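Local structure of luciferase-like monooxygenase (Streptomyces bottropensis, 7BIP) at residues D310-R313 / G314-D318; F332-S335 / A336-M339. The protein is a luciferase-like monooxygenase of rishirilide biosynthesis that probably incorporates oxygen from O2 into an aromatic polyketide intermediate. All coordinates share one frame; numbering follows the deposited sequence.

Interaction 1: D310-R313 / G314-D318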
ATOM      1  N   ASP A 310       7.190   2.251 -35.208  1.00 18.94           N
ATOM      2  CA  ASP A 310       6.670   3.080 -36.295  1.00 22.34           C
ATOM      3  C   ASP A 310       5.460   2.433 -36.964  1.00 22.59           C
ATOM      4  O   ASP A 310       4.517   3.131 -37.359  1.00 22.98           O
ATOM      5  CB  ASP A 310       7.771   3.366 -37.318  1.00 22.42           C
ATOM      6  CG  ASP A 310       8.873   4.257 -36.755  1.00 31.19           C
ATOM      7  OD1 ASP A 310       8.686   4.828 -35.660  1.00 32.24           O
ATOM      8  OD2 ASP A 310       9.925   4.391 -37.408  1.00 33.53           O
ATOM      9  N   ASP A 311       5.465   1.102 -37.102  1.00 18.50           N
ATOM     10  CA  ASP A 311       4.296   0.406 -37.637  1.00 16.37           C
ATOM     11  C   ASP A 311       3.098   0.573 -36.713  1.00 18.01           C
ATOM     12  O   ASP A 311       1.987   0.886 -37.164  1.00 23.87           O
ATOM     13  CB  ASP A 311       4.600  -1.082 -37.829  1.00 19.28           C
ATOM     14  CG  ASP A 311       5.601  -1.345 -38.935  1.00 19.53           C
ATOM     15  OD1 ASP A 311       5.865  -0.428 -39.748  1.00 22.20           O
ATOM     16  OD2 ASP A 311       6.116  -2.485 -38.999  1.00 22.10           O
ATOM     17  N   ILE A 312       3.314   0.362 -35.414  1.00 17.45           N
ATOM     18  CA  ILE A 312       2.241   0.455 -34.425  1.00 16.92           C
ATOM     19  C   ILE A 312       1.650   1.858 -34.415  1.00 17.60           C
ATOM     20  O   ILE A 312       0.422   2.037 -34.388  1.00 19.49           O
ATOM     21  CB  ILE A 312       2.775   0.040 -33.037  1.00 16.53           C
ATOM     22  CG1 ILE A 312       3.001  -1.478 -32.985  1.00 18.04           C
ATOM     23  CG2 ILE A 312       1.825   0.477 -31.926  1.00 17.78           C
ATOM     24  CD1 ILE A 312       3.959  -1.916 -31.900  1.00 19.11           C
ATOM     25  N   ARG A 313       2.513   2.876 -34.446  1.00 19.04           N
ATOM     26  CA  ARG A 313       2.039   4.256 -34.484  1.00 18.52           C
ATOM     27  C   ARG A 313       1.214   4.513 -35.740  1.00 22.69           C
ATOM     28  O   ARG A 313       0.203   5.222 -35.695  1.00 20.67           O
ATOM     29  CB  ARG A 313       3.236   5.208 -34.398  1.00 22.12           C
ATOM     30  CG  ARG A 313       2.888   6.674 -34.168  1.00 25.41           C
ATOM     31  CD  ARG A 313       4.135   7.537 -34.201  1.00 26.66           C
ATOM     32  NE  ARG A 313       3.821   8.939 -33.952  1.00 34.73           N
ATOM     33  CZ  ARG A 313       3.678   9.853 -34.908  1.00 53.12           C
ATOM     34  NH1 ARG A 313       3.817   9.511 -36.184  1.00 56.78           N
ATOM     35  NH2 ARG A 313       3.387  11.109 -34.591  1.00 56.20           N
ATOM     36  N   GLY A 314       1.621   3.930 -36.867  1.00 17.86           N
ATOM     37  CA  GLY A 314       0.843   4.075 -38.088  1.00 24.42           C
ATOM     38  C   GLY A 314      -0.537   3.451 -37.995  1.00 29.29           C
ATOM     39  O   GLY A 314      -1.495   3.972 -38.574  1.00 29.77           O
ATOM     40  N   TRP A 315      -0.665   2.339 -37.263  1.00 21.32           N
ATOM     41  CA  TRP A 315      -1.970   1.700 -37.125  1.00 20.64           C
ATOM     42  C   TRP A 315      -2.858   2.413 -36.113  1.00 22.31           C
ATOM     43  O   TRP A 315      -4.064   2.562 -36.339  1.00 24.58           O
ATOM     44  CB  TRP A 315      -1.824   0.242 -36.685  1.00 20.66           C
ATOM     45  CG  TRP A 315      -1.027  -0.619 -37.592  1.00 23.85           C
ATOM     46  CD1 TRP A 315      -0.850  -0.467 -38.936  1.00 26.86           C
ATOM     47  CD2 TRP A 315      -0.292  -1.788 -37.216  1.00 27.15           C
ATOM     48  NE1 TRP A 315      -0.044  -1.471 -39.421  1.00 33.57           N
ATOM     49  CE2 TRP A 315       0.316  -2.293 -38.383  1.00 30.59           C
ATOM     50  CE3 TRP A 315      -0.080  -2.453 -36.002  1.00 25.02           C
ATOM     51  CZ2 TRP A 315       1.115  -3.439 -38.374  1.00 30.92           C
ATOM     52  CZ3 TRP A 315       0.709  -3.593 -35.992  1.00 25.13           C
ATOM     53  CH2 TRP A 315       1.299  -4.073 -37.171  1.00 27.41           C
ATOM     54  N   PHE A 316      -2.292   2.817 -34.979  1.00 24.10           N
ATOM     55  CA  PHE A 316      -3.087   3.209 -33.827  1.00 19.89           C
ATOM     56  C   PHE A 316      -3.055   4.694 -33.526  1.00 20.23           C
ATOM     57  O   PHE A 316      -3.899   5.163 -32.758  1.00 25.10           O
ATOM     58  CB  PHE A 316      -2.613   2.457 -32.571  1.00 21.67           C
ATOM     59  CG  PHE A 316      -2.687   0.960 -32.686  1.00 20.90           C
ATOM     60  CD1 PHE A 316      -3.601   0.351 -33.536  1.00 19.99           C
ATOM     61  CD2 PHE A 316      -1.842   0.155 -31.925  1.00 18.87           C
ATOM     62  CE1 PHE A 316      -3.659  -1.032 -33.639  1.00 21.14           C
ATOM     63  CE2 PHE A 316      -1.895  -1.219 -32.025  1.00 18.27           C
ATOM     64  CZ  PHE A 316      -2.806  -1.818 -32.866  1.00 19.81           C
ATOM     65  N   GLY A 317      -2.116   5.441 -34.089  1.00 21.59           N
ATOM     66  CA  GLY A 317      -1.930   6.814 -33.680  1.00 20.75           C
ATOM     67  C   GLY A 317      -0.991   6.901 -32.495  1.00 21.75           C
ATOM     68  O   GLY A 317      -0.327   5.933 -32.113  1.00 21.73           O
ATOM     69  N   ASP A 318      -0.937   8.088 -31.899  1.00 21.77           N
ATOM     70  CA  ASP A 318      -0.070   8.306 -30.745  1.00 19.69           C
ATOM     71  C   ASP A 318      -0.758   7.869 -29.456  1.00 23.62           C
ATOM     72  O   ASP A 318      -1.914   8.223 -29.212  1.00 23.67           O
ATOM     73  CB  ASP A 318       0.325   9.776 -30.659  1.00 22.91           C
ATOM     74  CG  ASP A 318       1.444  10.124 -31.600  1.00 29.86           C
ATOM     75  OD1 ASP A 318       2.531   9.529 -31.466  1.00 26.94           O
ATOM     76  OD2 ASP A 318       1.233  10.979 -32.484  1.00 31.56           O
TER
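Arg-313 reaches Asp-318 because its CG stands anti to the backbone N (chi1 -169°) and the chain runs extended to NE, past the last turn of helix 302-316. Asp-318 turns its CG beside its own N and meets the guanidinium with both carboxylate oxygens. Arg-313 NE donates to Asp-318 OD1 on the syn side, though tilted out of the carboxylate plane, at 2.9 Å; Arg-313 NH2 reaches Asp-318 OD2 at 3.0 Å in a weak, bent bond. The guanidinium and carboxylate planes stand 61° apart, so the two groups do not meet as a flat, coplanar bidentate pair. Asp-318 OD1 also accepts a bond from Met-1 N; an alanine in place of Asp-318 would probably leave both Arg-313 and the chain's first nitrogen without this shared acceptor. On another side of the helix, Trp-315 lays one ring face over the carbonyl of Asp-311, where Asp-311 O lies 3.4 Å from Trp-315 CG, while Arg-202 adds a cation-pi contact. The same oxygen accepts the backbone N-H of Trp-315. Phe-316 packs inward: its CD2 lies 3.7 Å from Ile-312 CG2, and Val-205 and Leu-209 of helix 202-218 touch its side chain. Backbone closure follows in step: Phe-316 N bonds to Ile-312 O at 2.9 Å, and Gly-317 N to Arg-313 O at 2.8 Å. Gly-317 then leaves helical geometry with phi 87°, and a side chain at its backbone angles would jam against the preceding carbonyl. Here the helix ends and the chain passes into parallel strand 320-324, the helix-to-strand return of a TIM-barrel-type fold.

Interaction 2: F332-S335 / A336-M339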
ATOM      1  N   PHE A 332      18.266  -9.242 -13.598  1.00 17.63           N
ATOM      2  CA  PHE A 332      18.073  -7.801 -13.538  1.00 16.51           C
ATOM      3  C   PHE A 332      18.904  -7.099 -14.607  1.00 14.13           C
ATOM      4  O   PHE A 332      18.436  -6.149 -15.242  1.00 16.32           O
ATOM      5  CB  PHE A 332      18.431  -7.287 -12.138  1.00 17.96           C
ATOM      6  CG  PHE A 332      18.726  -5.817 -12.093  1.00 15.57           C
ATOM      7  CD1 PHE A 332      17.698  -4.899 -11.923  1.00 15.70           C
ATOM      8  CD2 PHE A 332      20.026  -5.347 -12.232  1.00 17.90           C
ATOM      9  CE1 PHE A 332      17.967  -3.544 -11.896  1.00 18.91           C
ATOM     10  CE2 PHE A 332      20.297  -3.989 -12.219  1.00 18.20           C
ATOM     11  CZ  PHE A 332      19.270  -3.087 -12.046  1.00 17.57           C
ATOM     12  N   GLU A 333      20.139  -7.564 -14.831  1.00 15.26           N
ATOM     13  CA  GLU A 333      21.027  -6.863 -15.756  1.00 21.01           C
ATOM     14  C   GLU A 333      20.459  -6.847 -17.173  1.00 15.19           C
ATOM     15  O   GLU A 333      20.729  -5.912 -17.941  1.00 17.50           O
ATOM     16  CB  GLU A 333      22.420  -7.509 -15.741  1.00 23.65           C
ATOM     17  CG  GLU A 333      23.188  -7.337 -14.431  1.00 32.61           C
ATOM     18  CD  GLU A 333      22.666  -8.220 -13.295  1.00 41.74           C
ATOM     19  OE1 GLU A 333      21.890  -9.169 -13.558  1.00 42.85           O
ATOM     20  OE2 GLU A 333      23.038  -7.958 -12.131  1.00 47.63           O
ATOM     21  N   GLU A 334      19.674  -7.866 -17.530  1.00 15.86           N
ATOM     22  CA  GLU A 334      19.060  -7.927 -18.854  1.00 16.93           C
ATOM     23  C   GLU A 334      17.869  -6.983 -18.949  1.00 15.14           C
ATOM     24  O   GLU A 334      17.686  -6.312 -19.971  1.00 14.98           O
ATOM     25  CB  GLU A 334      18.649  -9.370 -19.173  1.00 15.86           C
ATOM     26  CG  GLU A 334      19.853 -10.237 -19.573  1.00 18.47           C
ATOM     27  CD  GLU A 334      19.527 -11.709 -19.757  1.00 25.93           C
ATOM     28  OE1 GLU A 334      18.416 -12.041 -20.221  1.00 21.78           O
ATOM     29  OE2 GLU A 334      20.400 -12.541 -19.423  1.00 31.81           O
ATOM     30  N   SER A 335      17.056  -6.907 -17.892  1.00 12.84           N
ATOM     31  CA  SER A 335      16.003  -5.896 -17.868  1.00 16.29           C
ATOM     32  C   SER A 335      16.593  -4.490 -17.950  1.00 15.52           C
ATOM     33  O   SER A 335      16.086  -3.620 -18.670  1.00 13.94           O
ATOM     34  CB  SER A 335      15.175  -6.041 -16.594  1.00 13.91           C
ATOM     35  OG  SER A 335      14.624  -7.350 -16.508  1.00 15.13           O
ATOM     36  N   ALA A 336      17.676  -4.254 -17.222  1.00 11.50           N
ATOM     37  CA  ALA A 336      18.297  -2.935 -17.225  1.00 14.84           C
ATOM     38  C   ALA A 336      18.910  -2.616 -18.585  1.00 12.81           C
ATOM     39  O   ALA A 336      18.831  -1.474 -19.054  1.00 15.08           O
ATOM     40  CB  ALA A 336      19.354  -2.869 -16.121  1.00 16.51           C
ATOM     41  N   ARG A 337      19.510  -3.619 -19.237  1.00 14.96           N
ATOM     42  CA  ARG A 337      20.054  -3.420 -20.581  1.00 14.81           C
ATOM     43  C   ARG A 337      18.956  -3.028 -21.559  1.00 15.53           C
ATOM     44  O   ARG A 337      19.137  -2.112 -22.371  1.00 14.64           O
ATOM     45  CB  ARG A 337      20.769  -4.687 -21.064  1.00 14.65           C
ATOM     46  CG  ARG A 337      21.209  -4.598 -22.529  1.00 15.23           C
ATOM     47  CD  ARG A 337      22.030  -5.821 -22.946  1.00 16.27           C
ATOM     48  NE  ARG A 337      21.217  -7.022 -22.990  1.00 18.63           N
ATOM     49  CZ  ARG A 337      21.670  -8.208 -23.377  1.00 17.22           C
ATOM     50  NH1 ARG A 337      22.951  -8.342 -23.736  1.00 18.59           N
ATOM     51  NH2 ARG A 337      20.856  -9.250 -23.388  1.00 18.73           N
ATOM     52  N   THR A 338      17.804  -3.709 -21.488  1.00 12.43           N
ATOM     53  CA  THR A 338      16.672  -3.354 -22.335  1.00 13.91           C
ATOM     54  C   THR A 338      16.304  -1.894 -22.148  1.00 12.94           C
ATOM     55  O   THR A 338      16.111  -1.158 -23.122  1.00 16.84           O
ATOM     56  CB  THR A 338      15.467  -4.244 -22.010  1.00 12.76           C
ATOM     57  OG1 THR A 338      15.717  -5.584 -22.447  1.00 12.15           O
ATOM     58  CG2 THR A 338      14.200  -3.725 -22.702  1.00 14.32           C
ATOM     59  N   MET A 339      16.215  -1.451 -20.888  1.00 12.65           N
ATOM     60  CA  MET A 339      15.820  -0.072 -20.640  1.00 14.12           C
ATOM     61  C   MET A 339      16.887   0.901 -21.120  1.00 14.49           C
ATOM     62  O   MET A 339      16.560   1.937 -21.710  1.00 15.73           O
ATOM     63  CB  MET A 339      15.519   0.126 -19.157  1.00 17.80           C
ATOM     64  CG  MET A 339      14.252  -0.591 -18.717  1.00 12.40           C
ATOM     65  SD  MET A 339      14.069  -0.499 -16.935  1.00 14.99           S
ATOM     66  CE  MET A 339      13.850   1.258 -16.697  1.00 17.07           C
TER
HETATM   67  O   HOH W   1      18.575  -7.171 -22.500  1.00 17.08           O
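Residues 332-339 form the opening two turns of helix 332-345, which follows strand 320-324 in the TIM-barrel-type fold, and four consecutive i to i+4 bonds join 332-335 to 336-339. Ala-336 N reaches Phe-332 O at 2.8 Å with an N-H...O angle of 162°; Arg-337, Thr-338 and Met-339 repeat the pattern to Glu-333, Glu-334 and Ser-335. The Arg-337 N-H stands above the carbonyl plane of Glu-333, whereas that of Ala-336 comes nearly in line with the C=O of Phe-332.

Side chains leave this backbone in different directions. With CG anti to its backbone N (chi1 160°), Phe-332 carries its ring along the helix, so that one face, near the rim, receives the Ala-336 methyl: Phe-332 CZ to Ala-336 CB is 4.1 Å. Glu-24, Arg-27 and Leu-28 of helix 18-35 touch the Phe-332 side chain, and Leu-28 also meets Met-339, placing this side against the neighbouring helix. Thr-338 faces strand 228-236, where its OG1 is bonded to Leu-236 N; the buried Ser-335 OG bonds to Val-325 O.

Glu-334 and Arg-337 lie alongside each other, pointing the same way, yet their charges do not meet: Glu-334 OE1 and Arg-337 NH2 are 4.9 Å apart. Tyr-235 OH mediates between them, bonded to both, and Glu-242 forms a salt bridge with the same NH2. The closest side-chain approach within the pair is Glu-334 CG to Arg-337 NH2, 4.1 Å. Arg-337 bends at chi3 (69°), turning NE back along the flank of the helix toward the Glu-334 carbonyl. There one water, in the guanidinium plane, accepts from Arg-337 NE at 2.7 Å and donates to Glu-334 O at 2.8 Å.

Interactions 1 and 2 lie on successive helices of the barrel, joined through strand 320-324: one covers the C-terminal end of helix 302-316, the other the start of helix 332-345. Their centres are 25 Å apart, and they do not touch. Interaction 2 is the more buried, with four of eight residues inside against two of nine. Both reach strand 228-236, interaction 1 through Ile-312 and Phe-316, interaction 2 through Thr-338. In 310-318 a direct salt bridge spans the outer side of the helix end, with aromatic packing on other sides; in 332-339 the charges of Glu-334 and Arg-337 stay apart, sharing a tyrosine hydroxyl, while a water ties Arg-337 to a main-chain carbonyl.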